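Local coordinates for phosphotriesterase, putative (Deinococcus radiodurans, PDB 4J35), which probably hydrolyses lactones at a centre of two divalent metal ions and has been engineered toward organophosphate hydrolysis, at residues 120-123 / 124-127; 163-166 / 167-171; 236-240 / 241-245. The protein carries 7 engineered substitutions. All coordinates share one frame; numbering follows the deposited sequence.

Contact 1 of 3, residues 120-123 / 124-127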
loop_
_atom_site.group_PDB
_atom_site.type_symbol
_atom_site.label_atom_id
_atom_site.label_comp_id
_atom_site.label_asym_id
_atom_site.label_seq_id
_atom_site.Cartn_x
_atom_site.Cartn_y
_atom_site.Cartn_z
ATOM N N ILE A 120 -8.534 18.225 -5.331
ATOM C CA ILE A 120 -7.839 17.020 -4.900
ATOM C C ILE A 120 -6.365 17.324 -4.705
ATOM O O ILE A 120 -5.758 16.926 -3.737
ATOM C CB ILE A 120 -8.023 15.892 -5.928
ATOM C CG1 ILE A 120 -9.512 15.534 -6.005
ATOM C CG2 ILE A 120 -7.151 14.681 -5.561
ATOM C CD1 ILE A 120 -9.886 14.683 -7.188
ATOM N N TYR A 121 -5.789 18.052 -5.649
ATOM C CA TYR A 121 -4.412 18.431 -5.532
ATOM C C TYR A 121 -4.173 19.162 -4.208
ATOM O O TYR A 121 -3.161 18.900 -3.538
ATOM C CB TYR A 121 -4.034 19.322 -6.726
ATOM C CG TYR A 121 -2.833 20.184 -6.460
ATOM C CD1 TYR A 121 -1.549 19.665 -6.525
ATOM C CD2 TYR A 121 -2.990 21.521 -6.131
ATOM C CE1 TYR A 121 -0.431 20.466 -6.274
ATOM C CE2 TYR A 121 -1.896 22.327 -5.873
ATOM C CZ TYR A 121 -0.621 21.794 -5.942
ATOM O OH TYR A 121 0.457 22.610 -5.691
ATOM N N GLU A 122 -5.072 20.081 -3.843
ATOM C CA GLU A 122 -4.874 20.891 -2.631
ATOM C C GLU A 122 -4.921 20.019 -1.392
ATOM O O GLU A 122 -4.144 20.205 -0.448
ATOM C CB GLU A 122 -5.942 21.964 -2.492
ATOM C CG GLU A 122 -5.868 23.062 -3.517
ATOM C CD GLU A 122 -4.596 23.919 -3.391
ATOM O OE1 GLU A 122 -3.936 23.903 -2.323
ATOM O OE2 GLU A 122 -4.264 24.620 -4.373
ATOM N N MET A 123 -5.846 19.074 -1.382
ATOM C CA MET A 123 -5.916 18.120 -0.257
ATOM C C MET A 123 -4.626 17.315 -0.156
ATOM O O MET A 123 -4.021 17.158 0.929
ATOM C CB MET A 123 -7.123 17.189 -0.443
ATOM C CG MET A 123 -7.135 15.995 0.510
ATOM S SD MET A 123 -8.477 14.857 0.069
ATOM C CE MET A 123 -7.601 13.904 -1.175
ATOM N N MET A 124 -4.185 16.747 -1.265
ATOM C CA MET A 124 -2.985 15.939 -1.201
ATOM C C MET A 124 -1.808 16.786 -0.743
ATOM O O MET A 124 -1.046 16.372 0.124
ATOM C CB MET A 124 -2.685 15.316 -2.555
ATOM C CG MET A 124 -3.624 14.189 -2.932
ATOM S SD MET A 124 -3.308 13.640 -4.630
ATOM C CE MET A 124 -4.441 12.245 -4.698
ATOM N N ARG A 125 -1.671 17.982 -1.320
ATOM C CA ARG A 125 -0.502 18.800 -1.048
ATOM C C ARG A 125 -0.480 19.157 0.426
ATOM O O ARG A 125 0.563 19.084 1.068
ATOM C CB ARG A 125 -0.512 20.084 -1.884
ATOM C CG ARG A 125 0.763 20.923 -1.662
ATOM C CD ARG A 125 0.688 22.298 -2.285
ATOM N NE ARG A 125 -0.506 23.041 -1.877
ATOM C CZ ARG A 125 -0.673 23.614 -0.686
ATOM N NH1 ARG A 125 0.274 23.529 0.246
ATOM N NH2 ARG A 125 -1.801 24.271 -0.413
ATOM N N THR A 126 -1.645 19.527 0.957
ATOM C CA THR A 126 -1.757 19.963 2.346
ATOM C C THR A 126 -1.440 18.809 3.294
ATOM O O THR A 126 -0.758 18.974 4.320
ATOM C CB THR A 126 -3.175 20.488 2.663
ATOM O OG1 THR A 126 -3.449 21.648 1.864
ATOM C CG2 THR A 126 -3.321 20.829 4.151
ATOM N N GLU A 127 -1.928 17.621 2.962
ATOM C CA GLU A 127 -1.723 16.499 3.874
ATOM C C GLU A 127 -0.263 16.002 3.841
ATOM O O GLU A 127 0.242 15.493 4.837
ATOM C CB GLU A 127 -2.756 15.388 3.610
ATOM C CG GLU A 127 -4.182 15.820 3.944
ATOM C CD GLU A 127 -5.212 14.685 3.870
ATOM O OE1 GLU A 127 -5.001 13.724 3.095
ATOM O OE2 GLU A 127 -6.217 14.764 4.609
#
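Along helix 116-129, E122 and R125 meet in an i to i+3 salt bridge that shows how one helical turn can pair opposite charges on its outer side. NH2 of R125 gives one N-H to OE1 of E122 at 2.9 Å. The carboxylate oxygen lies at the edge of the guanidinium, in its plane, yet the two flat groups are steeply turned against each other, 73° apart. A single N-H therefore carries the bridge, which is not the paired, coplanar kind. R125 reaches it by an extended start, CG anti to the backbone N, followed by a bend at chi3 (53°) that folds the guanidinium back toward E122. Before that bend the arm passes Y121: R125 CB lies over one face of the phenol ring, and R125 CD comes to 3.4 Å from Y121 OH. That hydroxyl is itself hydrogen-bonded to E168, and the ring makes a cation-pi contact with R164, so Y121 faces the next helix of the chain. Both helices belong to the outer layer of the TIM-barrel fold of the phosphotriesterase family, and the inward side of this turn is apolar. There I120 CG2 packs against M124 CE at 3.7 Å, the two side chains running side by side and I120 also touching F158 and A161 of helix 153-169. On the backbone, E122 O is gripped twice by T126, one turn further along the helix, by OG1 at 2.8 Å and N at 2.9 Å, the donors coming from opposite faces of the carbonyl plane. M123 CG lies 4.0 Å from E127 OE1, an oxygen whose hydrogen bonds come from T94 and N70 and which forms a salt bridge with R74.

Contact 2 of 3, residues 163-166 / 167-171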
loop_
_atom_site.group_PDB
_atom_site.type_symbol
_atom_site.label_atom_id
_atom_site.label_comp_id
_atom_site.label_asym_id
_atom_site.label_seq_id
_atom_site.Cartn_x
_atom_site.Cartn_y
_atom_site.Cartn_z
ATOM N N ALA A 163 0.383 13.439 -9.585
ATOM C CA ALA A 163 1.615 13.677 -10.350
ATOM C C ALA A 163 2.147 15.080 -10.051
ATOM O O ALA A 163 3.347 15.308 -9.902
ATOM C CB ALA A 163 1.380 13.455 -11.847
ATOM N N ARG A 164 1.236 16.027 -9.931
ATOM C CA ARG A 164 1.599 17.390 -9.607
ATOM C C ARG A 164 2.212 17.516 -8.221
ATOM O O ARG A 164 3.242 18.157 -8.035
ATOM C CB ARG A 164 0.353 18.252 -9.721
ATOM C CG ARG A 164 0.560 19.674 -9.391
ATOM C CD ARG A 164 -0.713 20.414 -9.729
ATOM N NE ARG A 164 -0.574 21.857 -9.616
ATOM C CZ ARG A 164 -1.608 22.684 -9.464
ATOM N NH1 ARG A 164 -2.867 22.202 -9.389
ATOM N NH2 ARG A 164 -1.379 23.994 -9.377
ATOM N N VAL A 165 1.591 16.901 -7.227
ATOM C CA VAL A 165 2.183 16.927 -5.903
ATOM C C VAL A 165 3.542 16.233 -5.914
ATOM O O VAL A 165 4.463 16.668 -5.223
ATOM C CB VAL A 165 1.252 16.238 -4.818
ATOM C CG1 VAL A 165 1.936 16.321 -3.477
ATOM C CG2 VAL A 165 -0.080 16.930 -4.778
ATOM N N GLN A 166 3.672 15.166 -6.703
ATOM C CA GLN A 166 4.931 14.406 -6.779
ATOM C C GLN A 166 6.048 15.313 -7.364
ATOM O O GLN A 166 7.195 15.306 -6.896
ATOM C CB GLN A 166 4.742 13.154 -7.653
ATOM C CG GLN A 166 5.687 11.973 -7.355
ATOM C CD GLN A 166 7.122 12.300 -7.555
ATOM O OE1 GLN A 166 7.518 12.823 -8.616
ATOM N NE2 GLN A 166 7.930 12.062 -6.519
ATOM N N ARG A 167 5.702 16.082 -8.375
ATOM C CA ARG A 167 6.690 16.954 -8.991
ATOM C C ARG A 167 7.173 18.025 -8.012
ATOM O O ARG A 167 8.358 18.349 -7.974
ATOM C CB ARG A 167 6.116 17.570 -10.275
ATOM C CG ARG A 167 6.055 16.553 -11.403
ATOM C CD ARG A 167 5.401 17.084 -12.654
ATOM N NE ARG A 167 6.003 18.337 -13.107
ATOM C CZ ARG A 167 7.238 18.461 -13.604
ATOM N NH1 ARG A 167 8.044 17.407 -13.713
ATOM N NH2 ARG A 167 7.680 19.656 -13.993
ATOM N N GLU A 168 6.258 18.550 -7.202
ATOM C CA GLU A 168 6.561 19.643 -6.287
ATOM C C GLU A 168 7.203 19.256 -4.967
ATOM O O GLU A 168 7.874 20.076 -4.346
ATOM C CB GLU A 168 5.290 20.399 -5.971
ATOM C CG GLU A 168 4.713 21.092 -7.178
ATOM C CD GLU A 168 3.361 21.699 -6.898
ATOM O OE1 GLU A 168 2.735 22.168 -7.871
ATOM O OE2 GLU A 168 2.937 21.710 -5.714
ATOM N N THR A 169 6.998 18.024 -4.521
ATOM C CA THR A 169 7.443 17.652 -3.179
ATOM C C THR A 169 8.356 16.441 -3.163
ATOM O O THR A 169 9.050 16.217 -2.189
ATOM C CB THR A 169 6.245 17.300 -2.276
ATOM O OG1 THR A 169 5.658 16.099 -2.769
ATOM C CG2 THR A 169 5.193 18.423 -2.284
ATOM N N GLY A 170 8.349 15.649 -4.227
ATOM C CA GLY A 170 9.120 14.420 -4.256
ATOM C C GLY A 170 8.466 13.276 -3.477
ATOM O O GLY A 170 9.092 12.247 -3.279
ATOM N N VAL A 171 7.217 13.445 -3.058
ATOM C CA VAL A 171 6.541 12.404 -2.227
ATOM C C VAL A 171 6.450 11.122 -3.063
ATOM O O VAL A 171 6.278 11.185 -4.278
ATOM C CB VAL A 171 5.164 12.884 -1.704
ATOM C CG1 VAL A 171 4.180 13.128 -2.849
ATOM C CG2 VAL A 171 4.549 11.882 -0.711
#
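T169 closes the last turn of helix 153-169 over V165, and its hydroxyl does two jobs. OG1 donates to V165 O at 2.8 Å, arriving well above the carbonyl plane, while the T169 backbone N approaches the same oxygen from the opposite face at 3.0 Å. The hydroxyl also accepts from V171 N at 3.1 Å, an ST turn that ties the departing chain to the helix end. This double role depends on OG1 sitting between the backbone N and the carbonyl carbon (chi1 67°). A valine in place of T169 would probably leave V171 N without its side-chain acceptor and V165 O with one donor fewer, freeing the exit to shift. Between these residues the chain turns at G170, whose positive phi of 78° breaks the helix while its N still bonds to Q166 O. Further out, V165 CG1 packs on V171 CG1 at 4.0 Å, and both buried valines also touch I142. Up the helix, R164 and E168 run side by side, but their NE to OE1 ion pair is long, and the other oxygen of E168 is held by Y121 of helix 116-129. Q166 is buried, its OE1 taking the D196 backbone N-H. A bend at chi2 (-61°) turns its amide to the exit, where NE2 donates to V171 O at 2.9 Å, the oxygen in the amide plane but NE2 well above the V171 carbonyl plane.

Contact 3 of 3, residues 236-240 / 241-245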
loop_
_atom_site.group_PDB
_atom_site.type_symbol
_atom_site.label_atom_id
_atom_site.label_comp_id
_atom_site.label_asym_id
_atom_site.label_seq_id
_atom_site.Cartn_x
_atom_site.Cartn_y
_atom_site.Cartn_z
ATOM N N GLY A 236 -10.010 -14.488 -7.488
ATOM C CA GLY A 236 -9.076 -14.400 -8.591
ATOM C C GLY A 236 -7.624 -14.234 -8.199
ATOM O O GLY A 236 -6.758 -14.270 -9.074
ATOM N N THR A 237 -7.330 -14.053 -6.913
ATOM C CA THR A 237 -5.926 -13.926 -6.536
ATOM C C THR A 237 -5.225 -15.247 -6.780
ATOM O O THR A 237 -5.808 -16.317 -6.610
ATOM C CB THR A 237 -5.677 -13.497 -5.079
ATOM O OG1 THR A 237 -6.415 -14.338 -4.184
ATOM C CG2 THR A 237 -6.072 -12.043 -4.866
ATOM N N PRO A 238 -3.967 -15.175 -7.211
ATOM C CA PRO A 238 -3.182 -16.395 -7.380
ATOM C C PRO A 238 -2.803 -16.988 -6.043
ATOM O O PRO A 238 -3.006 -16.367 -4.999
ATOM C CB PRO A 238 -1.919 -15.906 -8.091
ATOM C CG PRO A 238 -1.848 -14.450 -7.778
ATOM C CD PRO A 238 -3.259 -13.987 -7.709
ATOM N N THR A 239 -2.212 -18.171 -6.084
ATOM C CA THR A 239 -1.610 -18.752 -4.904
ATOM C C THR A 239 -0.228 -18.157 -4.742
ATOM O O THR A 239 0.328 -17.575 -5.684
ATOM C CB THR A 239 -1.491 -20.285 -5.043
ATOM O OG1 THR A 239 -0.500 -20.608 -6.030
ATOM C CG2 THR A 239 -2.833 -20.884 -5.458
ATOM N N ASP A 240 0.342 -18.327 -3.557
ATOM C CA ASP A 240 1.678 -17.823 -3.284
ATOM C C ASP A 240 2.716 -18.523 -4.154
ATOM O O ASP A 240 3.731 -17.928 -4.552
ATOM C CB ASP A 240 2.018 -18.011 -1.803
ATOM C CG ASP A 240 1.382 -16.940 -0.919
ATOM O OD1 ASP A 240 0.869 -15.932 -1.470
ATOM O OD2 ASP A 240 1.407 -17.097 0.323
ATOM N N ALA A 241 2.450 -19.783 -4.465
ATOM C CA ALA A 241 3.368 -20.556 -5.291
ATOM C C ALA A 241 3.448 -19.931 -6.672
ATOM O O ALA A 241 4.532 -19.847 -7.253
ATOM C CB ALA A 241 2.929 -22.009 -5.381
ATOM N N GLU A 242 2.308 -19.488 -7.194
ATOM C CA GLU A 242 2.293 -18.827 -8.495
ATOM C C GLU A 242 2.982 -17.469 -8.398
ATOM O O GLU A 242 3.764 -17.087 -9.284
ATOM C CB GLU A 242 0.866 -18.664 -9.017
ATOM C CG GLU A 242 0.131 -19.985 -9.206
ATOM C CD GLU A 242 -1.371 -19.816 -9.393
ATOM O OE1 GLU A 242 -1.945 -18.868 -8.822
ATOM O OE2 GLU A 242 -1.984 -20.641 -10.107
ATOM N N ARG A 243 2.690 -16.735 -7.328
ATOM C CA ARG A 243 3.391 -15.487 -7.068
ATOM C C ARG A 243 4.887 -15.704 -7.159
ATOM O O ARG A 243 5.571 -14.996 -7.873
ATOM C CB ARG A 243 3.066 -14.938 -5.681
ATOM C CG ARG A 243 1.672 -14.366 -5.555
ATOM C CD ARG A 243 1.479 -13.648 -4.222
ATOM N NE ARG A 243 0.175 -12.987 -4.176
ATOM C CZ ARG A 243 -0.976 -13.578 -3.861
ATOM N NH1 ARG A 243 -1.019 -14.862 -3.513
ATOM N NH2 ARG A 243 -2.096 -12.873 -3.889
ATOM N N LEU A 244 5.403 -16.676 -6.424
ATOM C CA LEU A 244 6.860 -16.808 -6.304
ATOM C C LEU A 244 7.487 -17.313 -7.597
ATOM O O LEU A 244 8.650 -17.048 -7.874
ATOM C CB LEU A 244 7.255 -17.721 -5.142
ATOM C CG LEU A 244 6.815 -17.264 -3.754
ATOM C CD1 LEU A 244 7.373 -18.198 -2.709
ATOM C CD2 LEU A 244 7.221 -15.829 -3.465
ATOM N N SER A 245 6.710 -18.048 -8.377
ATOM C CA SER A 245 7.163 -18.491 -9.677
ATOM C C SER A 245 7.443 -17.265 -10.571
ATOM O O SER A 245 8.486 -17.203 -11.225
ATOM C CB SER A 245 6.109 -19.401 -10.311
ATOM O OG SER A 245 6.552 -19.896 -11.564
#
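D240 OD1 is held from two directions: R243 NH1 makes a salt bridge to it at 3.0 Å, and the backbone N of G230 donates to it from earlier in the same loop. The bond from R243 is weak, with an N-H to acceptor angle of only 122°, and the carboxylate and guanidinium planes stand 74° apart, so the charge pairing probably counts for more than the direction of the bond. R243 gets there by an arm extended from CG to NE, which brings one face of the guanidinium up to the proline, P238 CG sitting over its centre, 4.1 Å from R243 CZ. Other groups fix its rotation, since NE pairs with D206 and NH2 donates to L231 O, while H291 holds the second oxygen of D240.

The start of helix 240-251 is a textbook capping box. T239 occupies the N-cap, and its OG1, placed between its own backbone N and carbonyl carbon (chi1 70°), accepts from E242 N at 3.2 Å. In return, E242 OE1 takes the N-H of T239 at 2.8 Å, the donor standing above the carboxylate plane. The cap's hydroxyl thus meets an early helix amide, and a first-turn carboxylate accepts the amide of the cap residue. E242 OE1 also lies 3.1 Å from P238 CB, so the proline touches both E242 and R243. Behind the cap, R243 N bonds to T239 O and L244 N to D240 O at 2.8 Å, and L244 packs on I296 and L300 of helix 291-303. The segment ends the loop that follows strand 223-226, on the barrel rim that in this fold carries the active site, and the T237 side chain lies about 8 Å from those of the metal ligands H204 and D264.

Contacts 1 and 2 sit on consecutive helices of the outer layer, with centres 11 Å apart, and they touch directly. Y121 OH of contact 1 meets E168 OE2 of contact 2 at 2.6 Å, a probable hydrogen bond, and M124 CB packs on V165 CG2 at 3.8 Å. Two local helical turns are thereby joined into one interhelical surface, away from the metal site. Contact 3 stands apart across the chain's centre, its own centre 36 Å from that of contact 1 and 33 Å from that of contact 2. It alone comes near the active centre, the side chain of T237 lying about 10 Å from a bound cobalt ion.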